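Local structure of lipoprotein (Bacillus anthracis, 4JG9) at residues S113-S125 with P144-L157. The protein is a putative lipoprotein of unknown function, probably held at the cell membrane through a lipid attached near its N-terminus. Sequence-based numbering, arbitrary orientation.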
loop_
_atom_site.group_PDB
_atom_site.type_symbol
_atom_site.label_atom_id
_atom_site.label_comp_id
_atom_site.label_asym_id
_atom_site.label_seq_id
_atom_site.Cartn_x
_atom_site.Cartn_y
_atom_site.Cartn_z
ATOM N N SER A 113 -1.532 -16.408 -4.253
ATOM C CA SER A 113 -1.071 -15.092 -4.670
ATOM C C SER A 113 0.371 -14.829 -4.227
ATOM O O SER A 113 0.812 -15.330 -3.187
ATOM C CB SER A 113 -2.003 -14.020 -4.095
ATOM O OG SER A 113 -1.517 -12.717 -4.342
ATOM N N VAL A 114 1.107 -14.060 -5.026
ATOM C CA VAL A 114 2.435 -13.592 -4.629
ATOM C C VAL A 114 2.386 -12.075 -4.478
ATOM O O VAL A 114 3.411 -11.403 -4.411
ATOM C CB VAL A 114 3.524 -13.997 -5.651
ATOM C CG1 VAL A 114 3.690 -15.504 -5.681
ATOM C CG2 VAL A 114 3.188 -13.451 -7.036
ATOM N N THR A 115 1.173 -11.541 -4.442
ATOM C CA THR A 115 0.968 -10.100 -4.406
ATOM C C THR A 115 0.496 -9.653 -3.020
ATOM O O THR A 115 -0.673 -9.803 -2.683
ATOM C CB THR A 115 -0.086 -9.690 -5.426
ATOM O OG1 THR A 115 0.188 -10.337 -6.669
ATOM C CG2 THR A 115 -0.064 -8.210 -5.625
ATOM N N PRO A 116 1.404 -9.084 -2.220
ATOM C CA PRO A 116 1.041 -8.667 -0.862
ATOM C C PRO A 116 0.170 -7.423 -0.881
ATOM O O PRO A 116 0.202 -6.648 -1.834
ATOM C CB PRO A 116 2.391 -8.352 -0.218
ATOM C CG PRO A 116 3.269 -7.962 -1.376
ATOM C CD PRO A 116 2.826 -8.833 -2.524
ATOM N N THR A 117 -0.650 -7.265 0.140
ATOM C CA THR A 117 -1.511 -6.111 0.232
ATOM C C THR A 117 -1.701 -5.738 1.680
ATOM O O THR A 117 -1.598 -6.575 2.561
ATOM C CB THR A 117 -2.880 -6.376 -0.418
ATOM O OG1 THR A 117 -3.629 -5.163 -0.481
ATOM C CG2 THR A 117 -3.653 -7.395 0.372
ATOM N N PRO A 118 -1.954 -4.465 1.920
ATOM C CA PRO A 118 -2.272 -3.989 3.258
ATOM C C PRO A 118 -3.755 -4.150 3.501
ATOM O O PRO A 118 -4.523 -4.095 2.555
ATOM C CB PRO A 118 -1.912 -2.509 3.191
ATOM C CG PRO A 118 -2.052 -2.155 1.762
ATOM C CD PRO A 118 -1.598 -3.365 1.016
ATOM N N LEU A 119 -4.164 -4.347 4.741
ATOM C CA LEU A 119 -5.550 -4.358 5.015
ATOM C C LEU A 119 -5.934 -3.327 6.039
ATOM O O LEU A 119 -7.084 -3.335 6.425
ATOM C CB LEU A 119 -6.041 -5.753 5.405
ATOM C CG LEU A 119 -5.208 -6.614 6.342
ATOM C CD1 LEU A 119 -5.127 -6.001 7.726
ATOM C CD2 LEU A 119 -5.811 -7.999 6.416
ATOM N N LEU A 120 -5.088 -2.450 6.521
ATOM C CA LEU A 120 -5.642 -1.543 7.510
ATOM C C LEU A 120 -6.350 -0.328 6.904
ATOM O O LEU A 120 -5.830 0.323 6.017
ATOM C CB LEU A 120 -4.600 -1.146 8.545
ATOM C CG LEU A 120 -4.122 -2.281 9.439
ATOM C CD1 LEU A 120 -2.874 -1.866 10.191
ATOM C CD2 LEU A 120 -5.214 -2.707 10.397
ATOM N N PHE A 121 -7.549 -0.048 7.398
ATOM C CA PHE A 121 -8.317 1.125 7.013
ATOM C C PHE A 121 -8.676 1.801 8.314
ATOM O O PHE A 121 -9.755 1.620 8.845
ATOM C CB PHE A 121 -9.580 0.750 6.252
ATOM C CG PHE A 121 -9.344 0.420 4.812
ATOM C CD1 PHE A 121 -9.220 -0.887 4.403
ATOM C CD2 PHE A 121 -9.245 1.418 3.871
ATOM C CE1 PHE A 121 -9.005 -1.195 3.082
ATOM C CE2 PHE A 121 -9.031 1.120 2.545
ATOM C CZ PHE A 121 -8.910 -0.190 2.150
ATOM N N GLN A 122 -7.736 2.571 8.830
ATOM C CA GLN A 122 -7.840 3.138 10.156
ATOM C C GLN A 122 -8.568 4.488 10.173
ATOM O O GLN A 122 -8.306 5.368 9.349
ATOM C CB GLN A 122 -6.434 3.297 10.746
ATOM C CG GLN A 122 -5.750 1.974 11.092
ATOM C CD GLN A 122 -6.494 1.190 12.199
ATOM O OE1 GLN A 122 -7.531 0.569 11.948
ATOM N NE2 GLN A 122 -5.958 1.222 13.422
ATOM N N GLN A 123 -9.484 4.624 11.124
ATOM C CA GLN A 123 -10.115 5.893 11.455
ATOM C C GLN A 123 -10.750 6.557 10.225
ATOM O O GLN A 123 -10.517 7.742 9.948
ATOM C CB GLN A 123 -9.095 6.812 12.129
ATOM C CG GLN A 123 -9.690 8.034 12.831
ATOM C CD GLN A 123 -8.619 8.932 13.431
ATOM O OE1 GLN A 123 -8.186 8.715 14.572
ATOM N NE2 GLN A 123 -8.174 9.948 12.659
ATOM N N GLU A 124 -11.525 5.764 9.483
ATOM C CA GLU A 124 -12.256 6.241 8.311
ATOM C C GLU A 124 -11.325 6.651 7.177
ATOM O O GLU A 124 -11.728 7.390 6.287
ATOM C CB GLU A 124 -13.201 7.393 8.668
ATOM C CG GLU A 124 -14.259 7.025 9.690
ATOM C CD GLU A 124 -15.257 6.016 9.145
ATOM O OE1 GLU A 124 -15.714 6.184 7.989
ATOM O OE2 GLU A 124 -15.578 5.049 9.869
ATOM N N SER A 125 -10.080 6.185 7.209
ATOM C CA SER A 125 -9.160 6.490 6.122
ATOM C C SER A 125 -9.634 5.907 4.805
ATOM O O SER A 125 -10.260 4.840 4.764
ATOM C CB SER A 125 -7.782 5.916 6.406
ATOM O OG SER A 125 -6.966 6.056 5.259
ATOM N N PRO A 144 -8.228 -2.278 18.862
ATOM C CA PRO A 144 -9.199 -2.414 17.771
ATOM C C PRO A 144 -8.606 -2.012 16.435
ATOM O O PRO A 144 -7.983 -0.970 16.340
ATOM C CB PRO A 144 -10.317 -1.448 18.160
ATOM C CG PRO A 144 -9.756 -0.564 19.207
ATOM C CD PRO A 144 -8.367 -1.003 19.574
ATOM N N LEU A 145 -8.763 -2.870 15.436
ATOM C CA LEU A 145 -8.255 -2.607 14.101
ATOM C C LEU A 145 -9.365 -2.776 13.077
ATOM O O LEU A 145 -10.086 -3.786 13.073
ATOM C CB LEU A 145 -7.126 -3.579 13.768
ATOM C CG LEU A 145 -5.898 -3.506 14.672
ATOM C CD1 LEU A 145 -4.873 -4.555 14.248
ATOM C CD2 LEU A 145 -5.307 -2.114 14.623
ATOM N N THR A 146 -9.504 -1.799 12.195
ATOM C CA THR A 146 -10.500 -1.897 11.141
ATOM C C THR A 146 -9.850 -2.470 9.888
ATOM O O THR A 146 -8.865 -1.922 9.366
ATOM C CB THR A 146 -11.152 -0.536 10.856
ATOM O OG1 THR A 146 -11.751 -0.043 12.061
ATOM C CG2 THR A 146 -12.232 -0.661 9.795
HETATM N N MSE A 147 -10.402 -3.582 9.411
HETATM C CA MSE A 147 -9.797 -4.307 8.304
HETATM C C MSE A 147 -10.762 -4.507 7.162
HETATM O O MSE A 147 -11.977 -4.463 7.351
HETATM C CB MSE A 147 -9.330 -5.684 8.771
HETATM C CG MSE A 147 -8.456 -5.667 10.003
HETATM SE SE MSE A 147 -7.787 -7.449 10.476
HETATM C CE MSE A 147 -9.366 -8.181 11.140
ATOM N N SER A 148 -10.210 -4.771 5.981
ATOM C CA SER A 148 -11.008 -5.133 4.826
ATOM C C SER A 148 -10.172 -5.990 3.876
ATOM O O SER A 148 -9.017 -5.667 3.617
ATOM C CB SER A 148 -11.514 -3.872 4.118
ATOM O OG SER A 148 -12.460 -4.202 3.108
ATOM N N LEU A 149 -10.750 -7.088 3.391
ATOM C CA LEU A 149 -10.118 -7.945 2.385
ATOM C C LEU A 149 -10.871 -7.819 1.065
ATOM O O LEU A 149 -12.105 -7.815 1.046
ATOM C CB LEU A 149 -10.120 -9.412 2.819
ATOM C CG LEU A 149 -9.063 -9.916 3.811
ATOM C CD1 LEU A 149 -7.708 -9.338 3.435
ATOM C CD2 LEU A 149 -9.435 -9.591 5.244
ATOM N N PRO A 150 -10.132 -7.709 -0.047
ATOM C CA PRO A 150 -10.731 -7.424 -1.356
ATOM C C PRO A 150 -11.571 -8.543 -1.959
ATOM O O PRO A 150 -12.415 -8.243 -2.799
ATOM C CB PRO A 150 -9.515 -7.146 -2.254
ATOM C CG PRO A 150 -8.366 -7.799 -1.568
ATOM C CD PRO A 150 -8.659 -7.731 -0.095
ATOM N N SER A 151 -11.367 -9.794 -1.564
ATOM C CA SER A 151 -12.172 -10.866 -2.148
ATOM C C SER A 151 -12.279 -12.034 -1.193
ATOM O O SER A 151 -11.464 -12.168 -0.284
ATOM C CB SER A 151 -11.595 -11.330 -3.491
ATOM O OG SER A 151 -10.403 -12.077 -3.310
ATOM N N SER A 152 -13.287 -12.878 -1.406
ATOM C CA SER A 152 -13.545 -14.001 -0.515
ATOM C C SER A 152 -12.594 -15.162 -0.775
ATOM O O SER A 152 -12.241 -15.445 -1.920
ATOM C CB SER A 152 -14.981 -14.484 -0.668
ATOM O OG SER A 152 -15.165 -15.120 -1.919
ATOM N N GLY A 153 -12.216 -15.845 0.301
ATOM C CA GLY A 153 -11.308 -16.972 0.222
ATOM C C GLY A 153 -10.394 -16.988 1.429
ATOM O O GLY A 153 -10.615 -16.255 2.390
ATOM N N LEU A 154 -9.343 -17.798 1.366
ATOM C CA LEU A 154 -8.369 -17.854 2.446
ATOM C C LEU A 154 -7.268 -16.813 2.222
ATOM O O LEU A 154 -6.802 -16.586 1.090
ATOM C CB LEU A 154 -7.770 -19.257 2.556
ATOM C CG LEU A 154 -8.729 -20.413 2.914
ATOM C CD1 LEU A 154 -8.049 -21.769 2.807
ATOM C CD2 LEU A 154 -9.267 -20.224 4.315
ATOM N N TRP A 155 -6.889 -16.163 3.317
ATOM C CA TRP A 155 -5.856 -15.144 3.337
ATOM C C TRP A 155 -4.915 -15.459 4.480
ATOM O O TRP A 155 -5.365 -15.804 5.574
ATOM C CB TRP A 155 -6.471 -13.763 3.581
ATOM C CG TRP A 155 -7.285 -13.250 2.429
ATOM C CD1 TRP A 155 -8.582 -13.561 2.139
ATOM C CD2 TRP A 155 -6.854 -12.332 1.409
ATOM N NE1 TRP A 155 -8.983 -12.896 0.999
ATOM C CE2 TRP A 155 -7.940 -12.138 0.534
ATOM C CE3 TRP A 155 -5.652 -11.662 1.154
ATOM C CZ2 TRP A 155 -7.865 -11.294 -0.577
ATOM C CZ3 TRP A 155 -5.573 -10.823 0.044
ATOM C CH2 TRP A 155 -6.669 -10.647 -0.807
ATOM N N VAL A 156 -3.614 -15.346 4.236
ATOM C CA VAL A 156 -2.647 -15.443 5.315
ATOM C C VAL A 156 -2.307 -14.042 5.814
ATOM O O VAL A 156 -2.125 -13.108 5.022
ATOM C CB VAL A 156 -1.369 -16.211 4.909
ATOM C CG1 VAL A 156 -0.637 -15.498 3.760
ATOM C CG2 VAL A 156 -0.441 -16.407 6.128
ATOM N N LEU A 157 -2.252 -13.890 7.130
ATOM C CA LEU A 157 -1.919 -12.609 7.728
ATOM C C LEU A 157 -0.512 -12.651 8.319
ATOM O O LEU A 157 -0.293 -13.299 9.339
ATOM C CB LEU A 157 -2.926 -12.291 8.822
ATOM C CG LEU A 157 -4.164 -11.478 8.457
ATOM C CD1 LEU A 157 -4.776 -11.947 7.173
ATOM C CD2 LEU A 157 -5.182 -11.576 9.589
#
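Running roughly antiparallel beside the edge strand that ends at M147, the backbone of L119-F121 meets T146-S148 where the two beta sheets of the domain come together. F121 N gives an almost straight hydrogen bond to T146 O at 3.0 Å (176° at the hydrogen). The second backbone bond, S148 N to L119 O, is weak at 3.5 Å. Just beyond, Q122 takes over from the main chain: its side chain bends at the second torsion (chi2 -64°), bringing OE1 to 3.1 Å from T146 N. This leaves the amide NE2 beside the methyl CD2 of L145.

Strand 142-147 closes one antiparallel sheet, bonded to 88-94 through L145-I90 and M147-N88, whereas T117 pairs with A108 on 102-110 of the other sheet. The contact thus joins the two sheets of this all-beta domain, with L119 buried at the join. With chi1 at 42°, its CG tucks between backbone N and carbonyl carbon, and the methyls fork from there. CD1 lies alongside CG of selenomethionine M147 at 4.0 Å, while CD2 packs against L149 CD1 at 3.8 Å and more distantly touches L157 CD1; I106 and A108 add to this greasy patch. L120 CD2 crosses to CB of L145, while the F121 ring, leaving the backbone the other way, meets S148 CB obliquely, 3.8 Å from its CD1.

Further along, L149 CD1 lies over one face of the W155 indole, toward its rim, and T117 CG2 approaches W155 CZ3 obliquely at 3.9 Å. NE1, at the ring's edge, bonds S151 O at 2.9 Å in the ring plane, which helps set the indole's rotation. N40 of the second subunit reaches this end, binding T117 OG1 through its backbone N and S148 O through its side-chain amide.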